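Local coordinates for protein ESSB (Geobacillus thermodenitrificans, PDB 2YNQ) that is an integral membrane component of the type VII secretion system and, through its extracellular domain, probably takes part in building that protein-export apparatus, at residues D[14-19]-D[41-46]; D[46-51]-D[80-85]. One frame throughout, in Å; residues are numbered along the deposited sequence.

Contact 1. Residues D[14-19]-D[41-46]; sequences QSTELF and YVIQYE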
ATOM      1  N   GLN D  14     -12.421  13.114  21.367  1.00 43.18           N
ATOM      2  CA  GLN D  14     -11.536  13.775  20.416  1.00 43.89           C
ATOM      3  C   GLN D  14     -11.420  13.040  19.066  1.00 42.04           C
ATOM      4  O   GLN D  14     -11.456  13.676  18.012  1.00 41.94           O
ATOM      5  CB  GLN D  14     -10.172  14.024  21.055  1.00 44.60           C
ATOM      6  CG  GLN D  14      -9.163  14.701  20.149  1.00 50.15           C
ATOM      7  CD  GLN D  14      -7.823  14.929  20.863  1.00 58.02           C
ATOM      8  OE1 GLN D  14      -7.795  15.344  22.041  1.00 61.48           O
ATOM      9  NE2 GLN D  14      -6.708  14.641  20.164  1.00 57.52           N
ATOM     10  N   SER D  15     -11.322  11.713  19.089  1.00 40.91           N
ATOM     11  CA  SER D  15     -11.238  10.963  17.838  1.00 40.20           C
ATOM     12  C   SER D  15     -12.555  10.996  17.069  1.00 39.41           C
ATOM     13  O   SER D  15     -12.550  10.939  15.835  1.00 39.32           O
ATOM     14  CB  SER D  15     -10.760   9.519  18.054  1.00 40.08           C
ATOM     15  OG  SER D  15     -11.742   8.730  18.677  1.00 41.47           O
ATOM     16  N   THR D  16     -13.666  11.083  17.802  1.00 38.28           N
ATOM     17  CA  THR D  16     -14.963  11.181  17.194  1.00 37.46           C
ATOM     18  C   THR D  16     -15.039  12.514  16.464  1.00 38.19           C
ATOM     19  O   THR D  16     -15.440  12.560  15.297  1.00 38.77           O
ATOM     20  CB  THR D  16     -16.068  11.058  18.240  1.00 38.07           C
ATOM     21  OG1 THR D  16     -16.072   9.720  18.737  1.00 37.08           O
ATOM     22  CG2 THR D  16     -17.439  11.368  17.643  1.00 36.29           C
ATOM     23  N   GLU D  17     -14.618  13.590  17.125  1.00 37.63           N
ATOM     24  CA  GLU D  17     -14.631  14.898  16.501  1.00 37.82           C
ATOM     25  C   GLU D  17     -13.792  14.943  15.211  1.00 37.26           C
ATOM     26  O   GLU D  17     -14.150  15.619  14.247  1.00 36.93           O
ATOM     27  CB  GLU D  17     -14.184  15.972  17.503  1.00 38.00           C
ATOM     28  CG  GLU D  17     -13.988  17.356  16.898  1.00 40.12           C
ATOM     29  CD  GLU D  17     -13.788  18.461  17.940  1.00 44.83           C
ATOM     30  OE1 GLU D  17     -13.952  18.209  19.161  1.00 45.73           O
ATOM     31  OE2 GLU D  17     -13.481  19.595  17.530  1.00 45.68           O
ATOM     32  N   LEU D  18     -12.665  14.243  15.209  1.00 37.18           N
ATOM     33  CA  LEU D  18     -11.768  14.256  14.048  1.00 37.18           C
ATOM     34  C   LEU D  18     -12.307  13.341  12.959  1.00 36.73           C
ATOM     35  O   LEU D  18     -12.303  13.708  11.783  1.00 36.97           O
ATOM     36  CB  LEU D  18     -10.346  13.869  14.442  1.00 37.08           C
ATOM     37  CG  LEU D  18      -9.665  14.829  15.423  1.00 38.21           C
ATOM     38  CD1 LEU D  18      -8.574  14.050  16.127  1.00 38.07           C
ATOM     39  CD2 LEU D  18      -9.099  16.092  14.743  1.00 34.85           C
ATOM     40  N   PHE D  19     -12.836  12.192  13.363  1.00 35.94           N
ATOM     41  CA  PHE D  19     -13.386  11.247  12.405  1.00 36.41           C
ATOM     42  C   PHE D  19     -14.567  11.786  11.625  1.00 37.86           C
ATOM     43  O   PHE D  19     -14.649  11.612  10.395  1.00 38.26           O
ATOM     44  CB  PHE D  19     -13.782   9.943  13.073  1.00 36.05           C
ATOM     45  CG  PHE D  19     -14.266   8.921  12.105  1.00 35.50           C
ATOM     46  CD1 PHE D  19     -13.350   8.237  11.284  1.00 33.09           C
ATOM     47  CD2 PHE D  19     -15.633   8.651  11.988  1.00 33.19           C
ATOM     48  CE1 PHE D  19     -13.789   7.309  10.368  1.00 32.97           C
ATOM     49  CE2 PHE D  19     -16.087   7.721  11.061  1.00 34.21           C
ATOM     50  CZ  PHE D  19     -15.163   7.038  10.250  1.00 33.28           C
ATOM     51  N   TYR D  41     -16.995  -0.411  20.378  1.00 43.14           N
ATOM     52  CA  TYR D  41     -17.174  -0.809  18.995  1.00 41.84           C
ATOM     53  C   TYR D  41     -17.194   0.382  18.022  1.00 40.68           C
ATOM     54  O   TYR D  41     -16.538   0.352  16.977  1.00 40.43           O
ATOM     55  CB  TYR D  41     -18.422  -1.696  18.905  1.00 42.91           C
ATOM     56  CG  TYR D  41     -18.788  -2.159  17.517  1.00 44.12           C
ATOM     57  CD1 TYR D  41     -18.024  -3.125  16.854  1.00 43.93           C
ATOM     58  CD2 TYR D  41     -19.902  -1.638  16.866  1.00 43.79           C
ATOM     59  CE1 TYR D  41     -18.364  -3.550  15.583  1.00 43.97           C
ATOM     60  CE2 TYR D  41     -20.245  -2.065  15.591  1.00 43.92           C
ATOM     61  CZ  TYR D  41     -19.474  -3.012  14.957  1.00 43.82           C
ATOM     62  OH  TYR D  41     -19.820  -3.427  13.695  1.00 44.77           O
ATOM     63  N   VAL D  42     -17.874   1.467  18.379  1.00 40.14           N
ATOM     64  CA  VAL D  42     -17.872   2.648  17.521  1.00 38.43           C
ATOM     65  C   VAL D  42     -16.459   3.228  17.376  1.00 37.99           C
ATOM     66  O   VAL D  42     -16.115   3.769  16.324  1.00 37.70           O
ATOM     67  CB  VAL D  42     -18.904   3.724  18.004  1.00 39.64           C
ATOM     68  CG1 VAL D  42     -18.573   4.264  19.406  1.00 38.43           C
ATOM     69  CG2 VAL D  42     -19.049   4.870  16.986  1.00 38.21           C
ATOM     70  N   ILE D  43     -15.633   3.119  18.419  1.00 37.60           N
ATOM     71  CA  ILE D  43     -14.281   3.671  18.366  1.00 37.13           C
ATOM     72  C   ILE D  43     -13.375   2.737  17.537  1.00 37.55           C
ATOM     73  O   ILE D  43     -12.600   3.195  16.697  1.00 36.54           O
ATOM     74  CB  ILE D  43     -13.701   3.950  19.788  1.00 37.75           C
ATOM     75  CG1 ILE D  43     -14.629   4.877  20.614  1.00 36.89           C
ATOM     76  CG2 ILE D  43     -12.270   4.456  19.715  1.00 37.00           C
ATOM     77  CD1 ILE D  43     -14.953   6.253  20.010  1.00 35.87           C
ATOM     78  N   GLN D  44     -13.504   1.428  17.746  1.00 37.71           N
ATOM     79  CA  GLN D  44     -12.880   0.481  16.837  1.00 37.74           C
ATOM     80  C   GLN D  44     -13.223   0.810  15.373  1.00 37.91           C
ATOM     81  O   GLN D  44     -12.352   0.741  14.501  1.00 37.23           O
ATOM     82  CB  GLN D  44     -13.292  -0.955  17.179  1.00 38.41           C
ATOM     83  CG  GLN D  44     -12.746  -1.478  18.506  1.00 38.30           C
ATOM     84  CD  GLN D  44     -13.346  -2.824  18.859  1.00 38.86           C
ATOM     85  OE1 GLN D  44     -14.474  -3.127  18.466  1.00 39.84           O
ATOM     86  NE2 GLN D  44     -12.603  -3.636  19.607  1.00 35.29           N
ATOM     87  N   TYR D  45     -14.485   1.180  15.124  1.00 38.46           N
ATOM     88  CA  TYR D  45     -14.967   1.533  13.787  1.00 38.27           C
ATOM     89  C   TYR D  45     -14.232   2.737  13.232  1.00 38.07           C
ATOM     90  O   TYR D  45     -13.791   2.724  12.075  1.00 38.34           O
ATOM     91  CB  TYR D  45     -16.477   1.827  13.809  1.00 38.91           C
ATOM     92  CG  TYR D  45     -16.995   2.450  12.528  1.00 40.08           C
ATOM     93  CD1 TYR D  45     -17.067   1.705  11.356  1.00 40.32           C
ATOM     94  CD2 TYR D  45     -17.400   3.793  12.483  1.00 39.92           C
ATOM     95  CE1 TYR D  45     -17.526   2.279  10.167  1.00 43.08           C
ATOM     96  CE2 TYR D  45     -17.864   4.381  11.300  1.00 40.05           C
ATOM     97  CZ  TYR D  45     -17.929   3.618  10.138  1.00 43.34           C
ATOM     98  OH  TYR D  45     -18.384   4.158   8.934  1.00 42.51           O
ATOM     99  N   GLU D  46     -14.114   3.779  14.059  1.00 37.44           N
ATOM    100  CA  GLU D  46     -13.434   5.008  13.679  1.00 36.42           C
ATOM    101  C   GLU D  46     -11.976   4.740  13.320  1.00 36.14           C
ATOM    102  O   GLU D  46     -11.496   5.212  12.275  1.00 36.26           O
ATOM    103  CB  GLU D  46     -13.510   6.070  14.794  1.00 36.11           C
ATOM    104  CG  GLU D  46     -14.914   6.637  15.052  1.00 36.02           C
ATOM    105  CD  GLU D  46     -14.985   7.578  16.285  1.00 38.24           C
ATOM    106  OE1 GLU D  46     -13.938   8.013  16.821  1.00 36.60           O
ATOM    107  OE2 GLU D  46     -16.108   7.893  16.733  1.00 38.44           O
TER

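Contact 2. Residues D[46-51]-D[80-85]; sequences ELASSY and YWIYIG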
ATOM      1  N   GLU D  46     -14.114   3.779  14.059  1.00 37.44           N
ATOM      2  CA  GLU D  46     -13.434   5.008  13.679  1.00 36.42           C
ATOM      3  C   GLU D  46     -11.976   4.740  13.320  1.00 36.14           C
ATOM      4  O   GLU D  46     -11.496   5.212  12.275  1.00 36.26           O
ATOM      5  CB  GLU D  46     -13.510   6.070  14.794  1.00 36.11           C
ATOM      6  CG  GLU D  46     -14.914   6.637  15.052  1.00 36.02           C
ATOM      7  CD  GLU D  46     -14.985   7.578  16.285  1.00 38.24           C
ATOM      8  OE1 GLU D  46     -13.938   8.013  16.821  1.00 36.60           O
ATOM      9  OE2 GLU D  46     -16.108   7.893  16.733  1.00 38.44           O
ATOM     10  N   LEU D  47     -11.278   4.005  14.188  1.00 35.37           N
ATOM     11  CA  LEU D  47      -9.854   3.721  14.012  1.00 35.50           C
ATOM     12  C   LEU D  47      -9.615   2.840  12.782  1.00 35.14           C
ATOM     13  O   LEU D  47      -8.805   3.160  11.913  1.00 34.95           O
ATOM     14  CB  LEU D  47      -9.284   3.054  15.267  1.00 35.50           C
ATOM     15  CG  LEU D  47      -7.756   2.929  15.349  1.00 37.14           C
ATOM     16  CD1 LEU D  47      -7.053   4.272  15.021  1.00 36.74           C
ATOM     17  CD2 LEU D  47      -7.301   2.383  16.724  1.00 36.08           C
ATOM     18  N   ALA D  48     -10.391   1.767  12.690  1.00 35.32           N
ATOM     19  CA  ALA D  48     -10.242   0.813  11.623  1.00 35.25           C
ATOM     20  C   ALA D  48     -10.562   1.479  10.310  1.00 35.53           C
ATOM     21  O   ALA D  48      -9.839   1.279   9.329  1.00 36.02           O
ATOM     22  CB  ALA D  48     -11.108  -0.411  11.859  1.00 34.86           C
ATOM     23  N   SER D  49     -11.603   2.307  10.284  1.00 36.02           N
ATOM     24  CA  SER D  49     -11.921   3.014   9.042  1.00 36.67           C
ATOM     25  C   SER D  49     -10.769   3.896   8.709  1.00 36.21           C
ATOM     26  O   SER D  49     -10.360   3.959   7.554  1.00 36.62           O
ATOM     27  CB  SER D  49     -13.203   3.860   9.104  1.00 36.69           C
ATOM     28  OG  SER D  49     -14.306   3.066   9.476  1.00 38.79           O
ATOM     29  N   SER D  50     -10.214   4.550   9.722  1.00 36.46           N
ATOM     30  CA  SER D  50      -9.152   5.506   9.464  1.00 37.14           C
ATOM     31  C   SER D  50      -7.925   4.790   8.900  1.00 37.60           C
ATOM     32  O   SER D  50      -7.326   5.276   7.938  1.00 38.77           O
ATOM     33  CB  SER D  50      -8.811   6.318  10.704  1.00 36.99           C
ATOM     34  OG  SER D  50      -9.919   7.112  11.088  1.00 38.43           O
ATOM     35  N   TYR D  51      -7.573   3.629   9.457  1.00 36.61           N
ATOM     36  CA  TYR D  51      -6.455   2.877   8.904  1.00 36.72           C
ATOM     37  C   TYR D  51      -6.754   2.386   7.508  1.00 37.83           C
ATOM     38  O   TYR D  51      -5.933   2.547   6.591  1.00 38.56           O
ATOM     39  CB  TYR D  51      -6.057   1.706   9.801  1.00 35.58           C
ATOM     40  CG  TYR D  51      -5.210   2.098  10.984  1.00 33.35           C
ATOM     41  CD1 TYR D  51      -3.947   2.675  10.812  1.00 31.69           C
ATOM     42  CD2 TYR D  51      -5.669   1.890  12.273  1.00 32.16           C
ATOM     43  CE1 TYR D  51      -3.145   3.016  11.918  1.00 32.83           C
ATOM     44  CE2 TYR D  51      -4.897   2.223  13.377  1.00 32.88           C
ATOM     45  CZ  TYR D  51      -3.641   2.784  13.199  1.00 34.48           C
ATOM     46  OH  TYR D  51      -2.907   3.102  14.316  1.00 36.64           O
ATOM     47  N   TYR D  80      -8.168  -6.678  12.584  1.00 36.54           N
ATOM     48  CA  TYR D  80      -7.247  -6.990  11.500  1.00 36.49           C
ATOM     49  C   TYR D  80      -6.665  -5.708  10.898  1.00 36.73           C
ATOM     50  O   TYR D  80      -5.447  -5.553  10.824  1.00 36.94           O
ATOM     51  CB  TYR D  80      -7.942  -7.785  10.407  1.00 36.31           C
ATOM     52  CG  TYR D  80      -7.060  -7.977   9.202  1.00 36.98           C
ATOM     53  CD1 TYR D  80      -6.214  -9.072   9.116  1.00 37.95           C
ATOM     54  CD2 TYR D  80      -7.058  -7.056   8.144  1.00 37.34           C
ATOM     55  CE1 TYR D  80      -5.381  -9.256   8.005  1.00 39.42           C
ATOM     56  CE2 TYR D  80      -6.235  -7.236   7.030  1.00 36.38           C
ATOM     57  CZ  TYR D  80      -5.393  -8.341   6.974  1.00 38.58           C
ATOM     58  OH  TYR D  80      -4.558  -8.563   5.895  1.00 39.50           O
ATOM     59  N   TRP D  81      -7.534  -4.788  10.480  1.00 36.23           N
ATOM     60  CA  TRP D  81      -7.065  -3.586   9.800  1.00 36.34           C
ATOM     61  C   TRP D  81      -6.306  -2.641  10.714  1.00 36.29           C
ATOM     62  O   TRP D  81      -5.371  -1.960  10.274  1.00 36.46           O
ATOM     63  CB  TRP D  81      -8.214  -2.882   9.064  1.00 36.29           C
ATOM     64  CG  TRP D  81      -8.573  -3.664   7.823  1.00 36.68           C
ATOM     65  CD1 TRP D  81      -9.692  -4.422   7.616  1.00 36.31           C
ATOM     66  CD2 TRP D  81      -7.754  -3.819   6.644  1.00 35.04           C
ATOM     67  NE1 TRP D  81      -9.628  -5.024   6.374  1.00 37.68           N
ATOM     68  CE2 TRP D  81      -8.458  -4.653   5.754  1.00 36.33           C
ATOM     69  CE3 TRP D  81      -6.502  -3.316   6.255  1.00 34.63           C
ATOM     70  CZ2 TRP D  81      -7.947  -5.010   4.495  1.00 36.12           C
ATOM     71  CZ3 TRP D  81      -5.994  -3.667   5.004  1.00 35.05           C
ATOM     72  CH2 TRP D  81      -6.719  -4.507   4.140  1.00 34.94           C
ATOM     73  N   ILE D  82      -6.687  -2.612  11.988  1.00 36.18           N
ATOM     74  CA  ILE D  82      -5.988  -1.785  12.939  1.00 35.73           C
ATOM     75  C   ILE D  82      -4.558  -2.318  13.123  1.00 36.63           C
ATOM     76  O   ILE D  82      -3.588  -1.535  13.147  1.00 36.49           O
ATOM     77  CB  ILE D  82      -6.736  -1.703  14.295  1.00 35.89           C
ATOM     78  CG1 ILE D  82      -8.050  -0.917  14.142  1.00 34.93           C
ATOM     79  CG2 ILE D  82      -5.821  -1.091  15.368  1.00 33.65           C
ATOM     80  CD1 ILE D  82      -9.058  -1.049  15.336  1.00 30.43           C
ATOM     81  N   TYR D  83      -4.411  -3.636  13.228  1.00 36.73           N
ATOM     82  CA  TYR D  83      -3.050  -4.198  13.352  1.00 37.85           C
ATOM     83  C   TYR D  83      -2.235  -4.058  12.089  1.00 37.68           C
ATOM     84  O   TYR D  83      -1.012  -3.832  12.151  1.00 38.42           O
ATOM     85  CB  TYR D  83      -3.051  -5.670  13.736  1.00 38.38           C
ATOM     86  CG  TYR D  83      -3.717  -5.994  15.039  1.00 40.68           C
ATOM     87  CD1 TYR D  83      -3.505  -5.222  16.184  1.00 42.01           C
ATOM     88  CD2 TYR D  83      -4.536  -7.118  15.134  1.00 43.88           C
ATOM     89  CE1 TYR D  83      -4.139  -5.554  17.393  1.00 44.56           C
ATOM     90  CE2 TYR D  83      -5.153  -7.462  16.317  1.00 46.27           C
ATOM     91  CZ  TYR D  83      -4.956  -6.674  17.443  1.00 46.35           C
ATOM     92  OH  TYR D  83      -5.584  -7.065  18.609  1.00 50.37           O
ATOM     93  N   ILE D  84      -2.880  -4.242  10.941  1.00 37.09           N
ATOM     94  CA  ILE D  84      -2.199  -3.949   9.689  1.00 36.79           C
ATOM     95  C   ILE D  84      -1.727  -2.505   9.758  1.00 37.24           C
ATOM     96  O   ILE D  84      -0.563  -2.228   9.492  1.00 38.21           O
ATOM     97  CB  ILE D  84      -3.086  -4.122   8.445  1.00 36.55           C
ATOM     98  CG1 ILE D  84      -3.351  -5.607   8.152  1.00 35.70           C
ATOM     99  CG2 ILE D  84      -2.438  -3.430   7.261  1.00 35.01           C
ATOM    100  CD1 ILE D  84      -2.114  -6.443   7.638  1.00 32.85           C
ATOM    101  N   GLY D  85      -2.615  -1.586  10.150  1.00 37.29           N
ATOM    102  CA  GLY D  85      -2.252  -0.159  10.211  1.00 37.00           C
ATOM    103  C   GLY D  85      -1.100   0.134  11.169  1.00 37.38           C
ATOM    104  O   GLY D  85      -0.303   1.029  10.928  1.00 37.92           O
TER

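Contact 1. Residues D[14-19]-D[41-46]
Ile43 makes the first touch with helix 7-19: its end carbon CD1 comes within 3.9 Å of Thr16 OG1 and is also near Ser15 OG. Tyr45 comes next. Its CE2 meets Phe19 CE2 at 3.8 Å, and the two ring planes are inclined at 74°, an oblique aromatic pair.

Glu46 carries most of the contact. Its chain runs out extended beyond CG, bringing the carboxylate to two neighbouring hydroxyls on the facing helix. Each oxygen lies at hydrogen-bonding distance from one of them, Ser15 OG being 3.0 Å from Glu46 OE1 and Thr16 OG1 2.7 Å from Glu46 OE2. The single proton of each hydroxyl may go there or to Tyr12 O, one turn back in its own helix. With a hydroxyl close to each oxygen and the Phe19 ring against its methylene, the buried carboxylate is probably limited in its rotation. Nearer its backbone, Glu46 packs against Phe19, whose ring is thrown across to the other helix by a CG lying opposite its own backbone N (chi1 -176°). Glu46 CA sits over the ring face in a CH-pi contact, 4.1 Å from the Phe19 centroid, with Glu46 CG over the same ring, 3.7 Å from Phe19 CD2. The carboxylate plane is almost parallel to that ring. With an alanine here in place of Phe19, Glu46 CA and CG would probably lose the ring they pack on, a gap would open, and Tyr45 CE2 would be left without its aromatic neighbour.

The short axes stand 10.3 Å apart and cross at 46°, so side chains bridge the space between the backbones: a buried acid facing two hydroxyls and flanked by an aromatic ring, a side-chain-bridged helix-helix crossing in the all-helical extracellular domain of this EssB/YukC-family protein.

Contact 2. Residues D[46-51]-D[80-85]
The short helical axes come within 8.3 Å of each other and cross at 54°, with Ala48 CA 5.2 Å from Ile82 CA and Tyr51 CA 5.3 Å from Gly85 CA. Ile82 is the side chain pushed into helix 41-53. Its CG1 branch points to Ala48, where Ala48 CB lies 3.8 Å from Ile82 CG1; its CG2 methyl, set opposite the backbone N (chi1 -68° for CG1), goes the other way and is met by Leu47 CD2 at 4.0 Å. Leu47 and Ile82 cross at about a right angle. The same CG2 touches Tyr51 CE2, so one isoleucine is bordered by three residues within about one turn of the neighbouring helix.

This is helix-on-helix packing near the centre of the extracellular domain; the side chains that meet are mainly apolar, and no hydrogen bond passes between the segments. Helix 24-31 covers part of it, Ile28 touching both Leu47 and Tyr51.

Tyr51 lies along the facing backbone. One face of its ring takes Ile82 O, while Tyr51 CD2 is 3.7 Å from Ile82 CA and Tyr51 CD1 is 3.4 Å from Gly85 CA. The ring occupies the place where a beta carbon on Gly85 would stand, and the two helices meet closely there because that position has no side chain. Tyr51 CB rests near Trp81 O, a carbonyl already taken by Gly85 N within its own helix. The CB of Trp81 points toward helix 41-53, but the indole leads away, with NE1 hydrogen-bonded to Ser66 O. Within helix 41-53, Glu46 O accepts both Ser50 N and Ser50 OG, the two donors arriving from opposite faces of the carbonyl plane.

In the fold
Helix 41-53 belongs to both contacts. Glu46 is shared by the two ranges but meets the facing helix only in contact 1. Along the chain they come in series: contact 1 joins helix 7-19 to the start of helix 41-53, and contact 2 then joins the later turns of that helix to helix 75-85. Their centres are about 11 Å apart, and they touch directly, Phe19 CD1 meeting Ser50 OG at 3.6 Å. Contact 2 lies nearer the middle of the chain, contact 1 farther out. Helix 41-53 therefore ties the N-terminal helix to the interior of this all-helical extracellular domain.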